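PDB 3UT0: Exo-1,3/1,4-beta-glucanase from Pseudoalteromonas sp., which probably hydrolyses beta-1,3- and beta-1,4-linked glucans from their ends, as a calcium-binding glycoside hydrolase of family 3. Local coordinates for residues H298-G303 against L675-N680; G715-K720 against L763-H768. All coordinates share one frame; numbering follows the deposited sequence.

Contact 1: residues H298-G303 against L675-N680; sequences HKFVEG and LMQSVN
The amide nitrogen of Q677 is gripped by two backbone carbonyls of the facing loop: NE2 donates to K299 O at 2.8 Å and to V301 O at 2.9 Å. Neither bond is straight. The N-H...O angle is 145° to K299 O and 131° to V301 O, whose carbonyl plane the nitrogen lies well above. At the other end of the amide, OE1 accepts the backbone N of S678 at 3.0 Å, so both ends are tied and the rotation of the group is fixed. A bend at chi2 (-66°) folds the chain back enough for OE1 to meet the next residue of its own strand while NE2 reaches the loop. Glutamine, with a donor and an acceptor on a flexible stem, suits this place. F300 O, lying over the amide carbon, turns instead to a water, which donates to it and to S678 O, the water's bond to F300 O being 2.6 Å long.

The loop 298-303 follows strand 290-292, the last of the six parallel strands in the TIM-barrel-type N-terminal domain, whereas 675-680 lies on a strand of the galactose-binding-like domain, paired with 666-667 and 687-692; the contact therefore docks one domain on the other. The F300 ring presents its edge to S678 OG, CD1 standing 3.7 Å away. E302 crosses L675 at about a right angle, with CB 3.8 Å from L675 CD1, and its carboxylate goes on to N691 and R693. G303 has a positive phi, where a CB would press on E302 O, so glycine suits it.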
# COMPACT_ATOMS: atom_id res chain seq x y z
N HIS A 298 0.44 -3.32 -13.76
CA HIS A 298 0.97 -4.08 -14.88
C HIS A 298 1.99 -3.25 -15.65
O HIS A 298 2.87 -3.78 -16.33
CB HIS A 298 -0.14 -4.54 -15.81
CG HIS A 298 -0.88 -3.41 -16.45
ND1 HIS A 298 -1.90 -2.73 -15.81
CD2 HIS A 298 -0.77 -2.85 -17.67
CE1 HIS A 298 -2.36 -1.80 -16.61
NE2 HIS A 298 -1.69 -1.84 -17.74
N LYS A 299 1.85 -1.93 -15.58
CA LYS A 299 2.73 -1.03 -16.34
C LYS A 299 4.18 -1.10 -15.83
O LYS A 299 5.08 -0.65 -16.52
CB LYS A 299 2.15 0.39 -16.36
CG LYS A 299 2.57 1.27 -15.20
CD LYS A 299 2.14 2.70 -15.39
CE LYS A 299 2.81 3.66 -14.43
NZ LYS A 299 2.38 5.06 -14.68
N PHE A 300 4.37 -1.59 -14.60
CA PHE A 300 5.69 -1.68 -14.01
C PHE A 300 6.43 -2.98 -14.28
O PHE A 300 7.60 -3.13 -13.94
CB PHE A 300 5.65 -1.40 -12.51
CG PHE A 300 5.11 -0.04 -12.17
CD1 PHE A 300 5.95 1.07 -12.22
CD2 PHE A 300 3.81 0.15 -11.74
CE1 PHE A 300 5.49 2.33 -11.89
CE2 PHE A 300 3.35 1.42 -11.40
CZ PHE A 300 4.18 2.51 -11.49
N VAL A 301 5.74 -3.93 -14.89
CA VAL A 301 6.31 -5.21 -15.20
C VAL A 301 7.25 -5.14 -16.40
O VAL A 301 6.98 -4.40 -17.34
CB VAL A 301 5.18 -6.23 -15.45
CG1 VAL A 301 5.73 -7.60 -15.81
CG2 VAL A 301 4.34 -6.34 -14.19
N GLU A 302 8.36 -5.89 -16.37
CA GLU A 302 9.35 -5.86 -17.45
C GLU A 302 8.73 -6.26 -18.79
O GLU A 302 8.06 -7.29 -18.87
CB GLU A 302 10.55 -6.77 -17.17
CG GLU A 302 10.25 -7.94 -16.28
CD GLU A 302 11.47 -8.83 -16.11
OE1 GLU A 302 12.43 -8.69 -16.91
OE2 GLU A 302 11.52 -9.58 -15.11
N GLY A 303 8.89 -5.41 -19.80
CA GLY A 303 8.38 -5.73 -21.12
C GLY A 303 6.96 -5.24 -21.32
O GLY A 303 6.35 -5.45 -22.36
N LEU A 675 15.42 -5.04 -21.38
CA LEU A 675 14.19 -4.41 -20.92
C LEU A 675 14.48 -3.38 -19.85
O LEU A 675 15.28 -3.65 -18.95
CB LEU A 675 13.24 -5.47 -20.36
CG LEU A 675 13.04 -6.70 -21.24
CD1 LEU A 675 12.09 -7.70 -20.57
CD2 LEU A 675 12.52 -6.29 -22.60
N MET A 676 13.83 -2.23 -19.94
CA MET A 676 14.02 -1.17 -18.95
C MET A 676 12.71 -0.89 -18.26
O MET A 676 11.68 -0.73 -18.91
CB MET A 676 14.55 0.13 -19.60
CG MET A 676 14.58 1.32 -18.63
SD MET A 676 15.22 2.89 -19.31
CE MET A 676 13.73 3.48 -20.13
N GLN A 677 12.76 -0.81 -16.94
CA GLN A 677 11.61 -0.40 -16.16
C GLN A 677 11.98 0.67 -15.16
O GLN A 677 13.15 1.06 -15.07
CB GLN A 677 10.99 -1.61 -15.44
CG GLN A 677 9.82 -2.20 -16.17
CD GLN A 677 8.63 -1.27 -16.23
OE1 GLN A 677 8.57 -0.25 -15.52
NE2 GLN A 677 7.67 -1.59 -17.09
N SER A 678 11.00 1.16 -14.40
CA SER A 678 11.29 2.10 -13.34
C SER A 678 11.23 1.41 -11.98
O SER A 678 10.40 0.53 -11.76
CB SER A 678 10.35 3.30 -13.40
OG SER A 678 9.01 2.88 -13.17
N VAL A 679 12.13 1.81 -11.08
CA VAL A 679 12.15 1.31 -9.72
C VAL A 679 12.23 2.48 -8.73
O VAL A 679 12.36 3.63 -9.13
CB VAL A 679 13.33 0.34 -9.46
CG1 VAL A 679 13.21 -0.90 -10.33
CG2 VAL A 679 14.68 1.03 -9.69
N ASN A 680 12.14 2.16 -7.44
CA ASN A 680 12.03 3.18 -6.41
C ASN A 680 13.17 3.07 -5.40
O ASN A 680 13.17 2.18 -4.55
CB ASN A 680 10.69 3.07 -5.67
CG ASN A 680 9.50 3.17 -6.59
OD1 ASN A 680 9.46 4.02 -7.48
ND2 ASN A 680 8.52 2.31 -6.38
O HOH W 1 9.50 -2.06 -12.52

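Contact 2: residues G715-K720 against L763-H768; sequences GYLELK and LAIPLH. With SO4 (sulfate ion), chain K.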
# COMPACT_ATOMS: atom_id res chain seq x y z
N GLY A 715 37.92 14.23 -12.40
CA GLY A 715 36.76 13.94 -11.57
C GLY A 715 36.24 12.52 -11.59
O GLY A 715 36.98 11.56 -11.84
N TYR A 716 34.95 12.38 -11.32
CA TYR A 716 34.36 11.07 -11.14
C TYR A 716 32.98 10.97 -11.80
O TYR A 716 32.20 11.92 -11.79
CB TYR A 716 34.21 10.76 -9.65
CG TYR A 716 35.51 10.66 -8.90
CD1 TYR A 716 36.05 9.43 -8.58
CD2 TYR A 716 36.20 11.81 -8.49
CE1 TYR A 716 37.25 9.33 -7.89
CE2 TYR A 716 37.39 11.72 -7.81
CZ TYR A 716 37.91 10.47 -7.50
OH TYR A 716 39.10 10.37 -6.82
N LEU A 717 32.69 9.81 -12.37
CA LEU A 717 31.31 9.47 -12.67
C LEU A 717 30.80 8.71 -11.47
O LEU A 717 31.37 7.71 -11.06
CB LEU A 717 31.18 8.61 -13.92
CG LEU A 717 29.73 8.16 -14.13
CD1 LEU A 717 28.95 9.15 -14.95
CD2 LEU A 717 29.65 6.77 -14.75
N GLU A 718 29.72 9.20 -10.88
CA GLU A 718 29.19 8.58 -9.68
C GLU A 718 27.76 8.08 -9.96
O GLU A 718 26.98 8.76 -10.64
CB GLU A 718 29.21 9.59 -8.54
CG GLU A 718 28.99 8.99 -7.17
CD GLU A 718 29.03 10.03 -6.08
OE1 GLU A 718 27.97 10.31 -5.49
OE2 GLU A 718 30.13 10.57 -5.82
N LEU A 719 27.42 6.90 -9.46
CA LEU A 719 26.06 6.38 -9.64
C LEU A 719 25.72 5.42 -8.51
O LEU A 719 26.61 4.95 -7.82
CB LEU A 719 25.88 5.66 -10.98
CG LEU A 719 26.63 4.34 -11.13
CD1 LEU A 719 25.96 3.41 -12.13
CD2 LEU A 719 28.08 4.56 -11.54
N LYS A 720 24.44 5.18 -8.31
CA LYS A 720 24.01 4.16 -7.35
C LYS A 720 23.56 2.94 -8.14
O LYS A 720 22.87 3.06 -9.14
CB LYS A 720 22.88 4.67 -6.46
CG LYS A 720 23.28 5.86 -5.59
CD LYS A 720 22.18 6.22 -4.62
CE LYS A 720 22.57 7.32 -3.64
NZ LYS A 720 22.89 8.58 -4.35
N LEU A 763 28.69 4.02 -6.15
CA LEU A 763 29.98 3.83 -6.81
C LEU A 763 30.56 5.16 -7.33
O LEU A 763 29.87 5.95 -8.00
CB LEU A 763 29.87 2.82 -7.95
CG LEU A 763 29.15 1.50 -7.67
CD1 LEU A 763 28.92 0.73 -8.96
CD2 LEU A 763 29.91 0.62 -6.66
N ALA A 764 31.84 5.39 -7.00
CA ALA A 764 32.61 6.49 -7.57
C ALA A 764 33.64 5.94 -8.54
O ALA A 764 34.42 5.04 -8.22
CB ALA A 764 33.27 7.29 -6.47
N ILE A 765 33.63 6.48 -9.75
CA ILE A 765 34.50 5.99 -10.80
C ILE A 765 35.40 7.12 -11.31
O ILE A 765 34.95 7.98 -12.07
CB ILE A 765 33.68 5.40 -11.96
CG1 ILE A 765 32.62 4.44 -11.41
CG2 ILE A 765 34.57 4.71 -12.95
CD1 ILE A 765 31.77 3.82 -12.47
N PRO A 766 36.68 7.13 -10.86
CA PRO A 766 37.63 8.15 -11.33
C PRO A 766 37.78 8.11 -12.84
O PRO A 766 37.93 7.03 -13.43
CB PRO A 766 38.94 7.76 -10.62
CG PRO A 766 38.77 6.32 -10.24
CD PRO A 766 37.30 6.18 -9.93
N LEU A 767 37.72 9.28 -13.47
CA LEU A 767 37.90 9.39 -14.92
C LEU A 767 39.33 9.58 -15.41
O LEU A 767 39.65 9.34 -16.57
CB LEU A 767 37.04 10.52 -15.45
CG LEU A 767 35.58 10.52 -15.00
CD1 LEU A 767 34.88 11.78 -15.48
CD2 LEU A 767 34.87 9.28 -15.49
N HIS A 768 40.21 10.00 -14.51
CA HIS A 768 41.65 10.27 -14.90
C HIS A 768 42.53 9.16 -14.37
O HIS A 768 42.88 9.15 -13.18
CB HIS A 768 42.11 11.64 -14.38
CG HIS A 768 43.49 12.01 -14.73
ND1 HIS A 768 43.75 13.12 -15.59
CD2 HIS A 768 44.67 11.53 -14.27
CE1 HIS A 768 45.03 13.26 -15.70
NE2 HIS A 768 45.62 12.30 -14.88
S SO4 K . 40.35 7.47 -5.65
O1 SO4 K . 40.47 6.01 -5.66
O2 SO4 K . 40.15 7.96 -7.01
O3 SO4 K . 39.22 7.86 -4.82
O4 SO4 K . 41.58 8.07 -5.12
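A proline stands within a beta strand here, under a tyrosine of the neighbouring strand: Y716 slants across P766, bringing CE1 to 3.6 Å from P766 CB, and Y716 CD1 lies 4.1 Å from A764 CB. With CG beside the backbone N (chi1 -64°), the ring leans over the neighbouring strand. P766 fits here because it belongs to a non-hydrogen-bonded pair, a position that asks no N-H of it for this partner strand, while its ring offers tyrosine a rigid apolar surface. At the ring's edge the phenol OH of Y716 donates to O2 of a sulfate at 2.6 Å, an ion probably from the crystallisation liquor that S809 and T811 also bind.

The strands run antiparallel, at 163°, as in an ordinary beta ladder. L717 with I765 and L719 with L763 are the hydrogen-bonded pairs, two bonds each. Beyond the last bridge, L767 N still donates to G715 O at 2.9 Å, with a nearly straight N-H...O angle of 171°. The face bearing L717, L719, L763 and I765 is aliphatic: L719 CD2 meets I765 CD1 at 3.9 Å. From the following loop L767 packs beside L717, its CD2 4.1 Å from L717 CB.

In the galactose-binding-like domain L717, I765 and L767 rest on V735 of strand 731-737, while strand 716-723 pairs also with 790-800 and strand 760-766 with 808-809.

Overall arrangement
Both contacts reach the same mixed sheet, but they use it differently. Contact 1 joins two domains: a loop of the N-terminal barrel rests on strand 674-679, and polar side-chain to backbone bonds, helped by a bridging water, carry it. Contact 2 lies wholly within the galactose-binding-like domain, where backbone hydrogen bonds and aliphatic packing join two neighbouring strands. Each is largely buried, yet the centre of contact 1 lies about 18 Å, that of contact 2 about 36 Å, from the centre of the chain. Their centres are about 26 Å apart and they do not touch. Strands 687-692 and 790-800 connect them through the sheet.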